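Fibronectin type III domain-containing protein (Simiduia agarivorans, PDB 6P2K) probably hydrolyses xyloglucan as a glycoside hydrolase family 74 enzyme, through the beta-propeller part of a longer protein that also carries fibronectin type III domains. Local coordinates at residues 734-739 against 767-772; 746-751 against 755-760. All blocks are in the same frame, centred on the assembly; numbering follows the deposited sequence.

Interaction 1: 734-739 against 767-772; sequences ITDDLH and WRRSIS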
loop_
_atom_site.group_PDB
_atom_site.type_symbol
_atom_site.label_atom_id
_atom_site.label_comp_id
_atom_site.label_asym_id
_atom_site.label_seq_id
_atom_site.Cartn_x
_atom_site.Cartn_y
_atom_site.Cartn_z
ATOM N N ILE B 734 40.464 -35.072 -1.737
ATOM C CA ILE B 734 39.587 -34.318 -2.627
ATOM C C ILE B 734 40.105 -32.894 -2.783
ATOM O O ILE B 734 39.339 -31.971 -3.079
ATOM C CB ILE B 734 38.130 -34.326 -2.125
ATOM C CG1 ILE B 734 38.016 -33.640 -0.764
ATOM C CG2 ILE B 734 37.593 -35.748 -2.062
ATOM C CD1 ILE B 734 36.627 -33.084 -0.479
ATOM N N THR B 735 41.413 -32.707 -2.593
ATOM C CA THR B 735 42.004 -31.389 -2.810
ATOM C C THR B 735 41.846 -30.958 -4.262
ATOM O O THR B 735 41.413 -29.832 -4.542
ATOM C CB THR B 735 43.480 -31.396 -2.408
ATOM O OG1 THR B 735 43.612 -31.932 -1.085
ATOM C CG2 THR B 735 44.046 -29.980 -2.432
ATOM N N ASP B 736 42.183 -31.847 -5.198
ATOM C CA ASP B 736 42.001 -31.649 -6.646
ATOM C C ASP B 736 42.615 -30.302 -7.032
ATOM O O ASP B 736 43.784 -30.052 -6.710
ATOM C CB ASP B 736 40.528 -31.822 -6.997
ATOM C CG ASP B 736 40.023 -33.226 -6.722
ATOM O OD1 ASP B 736 40.771 -34.191 -6.980
ATOM O OD2 ASP B 736 38.876 -33.364 -6.253
ATOM N N ASP B 737 41.875 -29.409 -7.690
ATOM C CA ASP B 737 42.419 -28.149 -8.173
ATOM C C ASP B 737 42.238 -26.994 -7.185
ATOM O O ASP B 737 42.378 -25.832 -7.582
ATOM C CB ASP B 737 41.790 -27.789 -9.522
ATOM C CG ASP B 737 40.273 -27.826 -9.492
ATOM O OD1 ASP B 737 39.700 -28.168 -8.437
ATOM O OD2 ASP B 737 39.651 -27.511 -10.527
ATOM N N LEU B 738 41.940 -27.280 -5.918
ATOM C CA LEU B 738 41.774 -26.226 -4.917
ATOM C C LEU B 738 43.156 -25.780 -4.462
ATOM O O LEU B 738 43.824 -26.466 -3.686
ATOM C CB LEU B 738 40.930 -26.708 -3.744
ATOM C CG LEU B 738 40.419 -25.591 -2.828
ATOM C CD1 LEU B 738 39.522 -24.622 -3.597
ATOM C CD2 LEU B 738 39.681 -26.166 -1.631
ATOM N N HIS B 739 43.588 -24.613 -4.942
ATOM C CA HIS B 739 44.967 -24.196 -4.725
ATOM C C HIS B 739 45.154 -23.558 -3.351
ATOM O O HIS B 739 46.195 -23.749 -2.713
ATOM C CB HIS B 739 45.399 -23.260 -5.851
ATOM C CG HIS B 739 45.452 -23.923 -7.195
ATOM N ND1 HIS B 739 44.611 -23.578 -8.232
ATOM C CD2 HIS B 739 46.243 -24.917 -7.667
ATOM C CE1 HIS B 739 44.883 -24.327 -9.285
ATOM N NE2 HIS B 739 45.870 -25.146 -8.969
ATOM N N TRP B 767 34.145 -21.567 -2.344
ATOM C CA TRP B 767 34.272 -22.581 -3.378
ATOM C C TRP B 767 33.300 -23.713 -3.079
ATOM O O TRP B 767 32.965 -23.968 -1.919
ATOM C CB TRP B 767 35.701 -23.140 -3.454
ATOM C CG TRP B 767 36.738 -22.107 -3.745
ATOM C CD1 TRP B 767 37.213 -21.155 -2.892
ATOM C CD2 TRP B 767 37.435 -21.923 -4.981
ATOM N NE1 TRP B 767 38.159 -20.386 -3.521
ATOM C CE2 TRP B 767 38.315 -20.837 -4.805
ATOM C CE3 TRP B 767 37.399 -22.570 -6.222
ATOM C CZ2 TRP B 767 39.156 -20.386 -5.822
ATOM C CZ3 TRP B 767 38.231 -22.120 -7.228
ATOM C CH2 TRP B 767 39.100 -21.040 -7.022
ATOM N N ARG B 768 32.861 -24.403 -4.132
ATOM C CA ARG B 768 31.990 -25.555 -3.971
ATOM C C ARG B 768 32.450 -26.696 -4.868
ATOM O O ARG B 768 33.045 -26.485 -5.930
ATOM C CB ARG B 768 30.522 -25.208 -4.259
ATOM C CG ARG B 768 30.126 -25.269 -5.717
ATOM C CD ARG B 768 28.622 -25.146 -5.871
ATOM N NE ARG B 768 28.208 -25.346 -7.252
ATOM C CZ ARG B 768 26.944 -25.345 -7.664
ATOM N NH1 ARG B 768 25.961 -25.151 -6.796
ATOM N NH2 ARG B 768 26.667 -25.541 -8.946
ATOM N N ARG B 769 32.163 -27.914 -4.419
ATOM C CA ARG B 769 32.588 -29.131 -5.092
ATOM C C ARG B 769 31.438 -30.124 -5.093
ATOM O O ARG B 769 30.728 -30.264 -4.094
ATOM C CB ARG B 769 33.814 -29.749 -4.399
ATOM C CG ARG B 769 34.408 -30.947 -5.124
ATOM C CD ARG B 769 35.423 -31.677 -4.264
ATOM N NE ARG B 769 36.186 -32.657 -5.032
ATOM C CZ ARG B 769 35.769 -33.892 -5.290
ATOM N NH1 ARG B 769 34.590 -34.300 -4.842
ATOM N NH2 ARG B 769 36.527 -34.718 -5.995
ATOM N N SER B 770 31.255 -30.802 -6.223
ATOM C CA SER B 770 30.283 -31.883 -6.300
ATOM C C SER B 770 30.780 -33.086 -5.509
ATOM O O SER B 770 31.969 -33.412 -5.528
ATOM C CB SER B 770 30.040 -32.269 -7.757
ATOM O OG SER B 770 28.746 -32.818 -7.925
ATOM N N ILE B 771 29.864 -33.741 -4.801
ATOM C CA ILE B 771 30.184 -34.878 -3.939
ATOM C C ILE B 771 29.388 -36.079 -4.429
ATOM O O ILE B 771 28.152 -36.043 -4.451
ATOM C CB ILE B 771 29.872 -34.582 -2.463
ATOM C CG1 ILE B 771 30.691 -33.384 -1.966
ATOM C CG2 ILE B 771 30.131 -35.812 -1.607
ATOM C CD1 ILE B 771 32.177 -33.639 -1.900
ATOM N N SER B 772 30.088 -37.140 -4.809
ATOM C CA SER B 772 29.450 -38.322 -5.368
ATOM C C SER B 772 29.285 -39.407 -4.309
ATOM O O SER B 772 30.013 -39.458 -3.313
ATOM C CB SER B 772 30.252 -38.865 -6.554
ATOM O OG SER B 772 31.602 -39.097 -6.198
#
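Arg769 grips the carboxylate of Asp736 from the side, giving both its NE and its NH2 to one oxygen. NH2 lies 2.7 Å from Asp736 OD2 and makes the straighter bond, at 152°; NE reaches the same OD2 at 3.0 Å in a more bent bond. The oxygen sits almost in the guanidinium plane, and the planes of the two charged groups are only 22° apart, so this is a nearly coplanar salt bridge in which a single oxygen takes two donors. Arg769 gets there by stretching out: its CG stands opposite the backbone N (chi1 -174°) and the chain stays extended to NE, which carries the charge from the strand across to the turn. Asp736 is held in place by a type II' turn running from Thr735 to Leu738, closed by the bond from Leu738 N to Thr735 O at 2.9 Å.

Beneath the salt bridge, Ile734 lies over one face of the guanidinium, its CB 3.9 Å from Arg769 NE. The bridge therefore has an apolar floor on one side. At the other end of the contact Leu738 sets its CD1 over the indole face of Trp767, a CH-pi contact 3.9 Å from the centroid of the five-membered ring. The indole NE1 is engaged by Ala764 O.

The 734-739 loop follows strand 729-733, the last strand of one propeller sheet, whereas 765-770 belongs to the next, so the contact ties two blades together. N-terminal strand 7-8 completes this last blade outside 765-770, the velcro closure of a propeller. Trp6, just before it, packs on both Leu738 and Arg769, and its indole NE1 binds Ile734 O. Behind the loop, Ile734 and Leu738 rest on strand 714-723.

Interaction 2: 746-751 against 755-760; sequences SRFIKD and MYLYST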
loop_
_atom_site.group_PDB
_atom_site.type_symbol
_atom_site.label_atom_id
_atom_site.label_comp_id
_atom_site.label_asym_id
_atom_site.label_seq_id
_atom_site.Cartn_x
_atom_site.Cartn_y
_atom_site.Cartn_z
ATOM N N SER B 746 32.625 -25.447 6.292
ATOM C CA SER B 746 32.134 -26.321 5.235
ATOM C C SER B 746 30.714 -26.761 5.558
ATOM O O SER B 746 30.382 -27.010 6.720
ATOM C CB SER B 746 33.040 -27.551 5.038
ATOM O OG SER B 746 34.371 -27.172 4.732
ATOM N N ARG B 747 29.881 -26.844 4.524
ATOM C CA ARG B 747 28.516 -27.337 4.651
ATOM C C ARG B 747 28.214 -28.241 3.468
ATOM O O ARG B 747 28.581 -27.928 2.331
ATOM C CB ARG B 747 27.483 -26.200 4.693
ATOM C CG ARG B 747 27.534 -25.323 5.930
ATOM C CD ARG B 747 26.310 -24.423 5.999
ATOM N NE ARG B 747 26.508 -23.276 6.882
ATOM C CZ ARG B 747 26.213 -23.268 8.178
ATOM N NH1 ARG B 747 25.706 -24.355 8.749
ATOM N NH2 ARG B 747 26.424 -22.176 8.905
ATOM N N PHE B 748 27.553 -29.360 3.735
ATOM C CA PHE B 748 27.032 -30.211 2.674
ATOM C C PHE B 748 25.644 -29.710 2.302
ATOM O O PHE B 748 24.743 -29.670 3.147
ATOM C CB PHE B 748 26.988 -31.674 3.110
ATOM C CG PHE B 748 28.341 -32.319 3.192
ATOM C CD1 PHE B 748 28.972 -32.780 2.051
ATOM C CD2 PHE B 748 28.983 -32.460 4.412
ATOM C CE1 PHE B 748 30.216 -33.375 2.124
ATOM C CE2 PHE B 748 30.229 -33.052 4.491
ATOM C CZ PHE B 748 30.846 -33.509 3.344
ATOM N N ILE B 749 25.474 -29.320 1.042
ATOM C CA ILE B 749 24.271 -28.634 0.593
ATOM C C ILE B 749 23.806 -29.265 -0.709
ATOM O O ILE B 749 24.607 -29.462 -1.630
ATOM C CB ILE B 749 24.522 -27.123 0.413
ATOM C CG1 ILE B 749 24.873 -26.488 1.761
ATOM C CG2 ILE B 749 23.309 -26.441 -0.201
ATOM C CD1 ILE B 749 25.100 -25.007 1.699
ATOM N N LYS B 750 22.516 -29.586 -0.781
ATOM C CA LYS B 750 21.909 -30.118 -1.993
ATOM C C LYS B 750 21.403 -28.967 -2.852
ATOM O O LYS B 750 20.648 -28.114 -2.374
ATOM C CB LYS B 750 20.762 -31.071 -1.653
ATOM C CG LYS B 750 20.127 -31.729 -2.867
ATOM C CD LYS B 750 19.318 -32.954 -2.469
ATOM C CE LYS B 750 20.055 -34.239 -2.813
ATOM N NZ LYS B 750 19.307 -35.054 -3.819
ATOM N N ASP B 751 21.821 -28.943 -4.115
ATOM C CA ASP B 751 21.464 -27.870 -5.038
ATOM C C ASP B 751 21.071 -28.499 -6.366
ATOM O O ASP B 751 21.914 -29.099 -7.041
ATOM C CB ASP B 751 22.622 -26.886 -5.217
ATOM C CG ASP B 751 22.271 -25.726 -6.129
ATOM O OD1 ASP B 751 21.416 -24.901 -5.746
ATOM O OD2 ASP B 751 22.856 -25.638 -7.231
ATOM N N MET B 755 24.301 -33.301 -4.480
ATOM C CA MET B 755 24.969 -32.957 -3.232
ATOM C C MET B 755 26.259 -32.204 -3.529
ATOM O O MET B 755 27.062 -32.627 -4.368
ATOM C CB MET B 755 25.267 -34.209 -2.403
ATOM C CG MET B 755 24.063 -34.771 -1.644
ATOM S SD MET B 755 23.145 -33.558 -0.660
ATOM C CE MET B 755 24.462 -32.765 0.271
ATOM N N TYR B 756 26.452 -31.087 -2.839
ATOM C CA TYR B 756 27.638 -30.264 -2.992
ATOM C C TYR B 756 28.282 -30.034 -1.635
ATOM O O TYR B 756 27.617 -30.081 -0.596
ATOM C CB TYR B 756 27.305 -28.906 -3.622
ATOM C CG TYR B 756 26.986 -28.956 -5.097
ATOM C CD1 TYR B 756 27.997 -28.876 -6.048
ATOM C CD2 TYR B 756 25.678 -29.066 -5.538
ATOM C CE1 TYR B 756 27.712 -28.914 -7.401
ATOM C CE2 TYR B 756 25.383 -29.106 -6.887
ATOM C CZ TYR B 756 26.402 -29.029 -7.814
ATOM O OH TYR B 756 26.109 -29.068 -9.156
ATOM N N LEU B 757 29.584 -29.782 -1.657
ATOM C CA LEU B 757 30.320 -29.300 -0.497
ATOM C C LEU B 757 30.638 -27.830 -0.730
ATOM O O LEU B 757 31.352 -27.492 -1.678
ATOM C CB LEU B 757 31.601 -30.109 -0.285
ATOM C CG LEU B 757 32.625 -29.587 0.727
ATOM C CD1 LEU B 757 32.041 -29.569 2.134
ATOM C CD2 LEU B 757 33.886 -30.433 0.687
ATOM N N TYR B 758 30.083 -26.962 0.108
ATOM C CA TYR B 758 30.385 -25.535 0.087
ATOM C C TYR B 758 31.392 -25.250 1.191
ATOM O O TYR B 758 31.116 -25.514 2.368
ATOM C CB TYR B 758 29.123 -24.696 0.301
ATOM C CG TYR B 758 28.192 -24.585 -0.887
ATOM C CD1 TYR B 758 27.557 -25.704 -1.414
ATOM C CD2 TYR B 758 27.919 -23.350 -1.463
ATOM C CE1 TYR B 758 26.690 -25.595 -2.491
ATOM C CE2 TYR B 758 27.058 -23.234 -2.543
ATOM C CZ TYR B 758 26.446 -24.358 -3.051
ATOM O OH TYR B 758 25.583 -24.253 -4.118
ATOM N N SER B 759 32.551 -24.709 0.817
ATOM C CA SER B 759 33.597 -24.389 1.781
ATOM C C SER B 759 34.058 -22.950 1.614
ATOM O O SER B 759 34.314 -22.499 0.491
ATOM C CB SER B 759 34.785 -25.358 1.649
ATOM O OG SER B 759 34.353 -26.705 1.567
ATOM N N THR B 760 34.162 -22.240 2.733
ATOM C CA THR B 760 34.738 -20.908 2.763
ATOM C C THR B 760 36.180 -20.987 3.244
ATOM O O THR B 760 36.552 -21.889 3.999
ATOM C CB THR B 760 33.932 -19.987 3.671
ATOM O OG1 THR B 760 33.993 -20.478 5.019
ATOM C CG2 THR B 760 32.488 -19.947 3.223
HETATM O O HOH W 1 23.396 -28.957 -9.482
#
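Ser746-Asp751 and Met755-Thr760 form a classical antiparallel beta hairpin. Two hydrogen-bonded pairs, each bonded in both directions, give four backbone bonds: in Arg747 with Tyr758, Tyr758 N reaches Arg747 O at 2.9 Å; in Ile749 with Tyr756, Ile749 N meets Tyr756 O at 2.8 Å and 169°. CA-H...O contacts come from the non-hydrogen-bonded positions, the shortest from Ser746 CA to Tyr758 O at 3.1 Å.

Among polar side chains, Ser759 OG donates to Ser746 OG at 3.2 Å, and Ser746 OG also binds Gly695 O. Near the turn, a water donates to Asp751 O and lies 2.7 Å from Tyr756 OH, at the edge of that ring.

Packing differs between the faces. Ile749 lays CD1 over the Tyr758 ring while its CB approaches Tyr758 CD1 at 3.8 Å. On the other face, Leu757 CD1 sits over the Phe748 ring, 4.3 Å from its centroid. Met755, its chain folded back on itself beyond CB, brings SD to Lys750 CB at 3.6 Å; CE lies against Ile749 N and near Phe748 CB.

Within this chain, 745-751 is an edge strand of the blade, at the opposite edge from strand 7-8. Val704 of strand 702-709 covers Phe748 and Leu757; Val408 of strand 403-409 covers Ile749 and Tyr758. Arg747 NE bonds Val406 O, and its NH2 makes a long, weak ion pair with Asp405, a zinc ligand.

In the fold
Both interactions involve the same four-stranded sheet, in which 765-770 and 754-761 are neighbours, and the hairpin of interaction 2 falls, in sequence, between the two segments of interaction 1; their centres are 10 Å apart. They meet through Arg769 O and Leu757 N, and through Arg768, which bonds to Tyr758 OH and forms a salt bridge with Asp751. Each is partly buried. Interaction 2 works within the sheet, with backbone pairing and more than twice the buried surface. Interaction 1 works between sheets, mainly through side chains: an exposed Asp736 carries its charge pair, while buried Ile734 and Leu738 supply the apolar part.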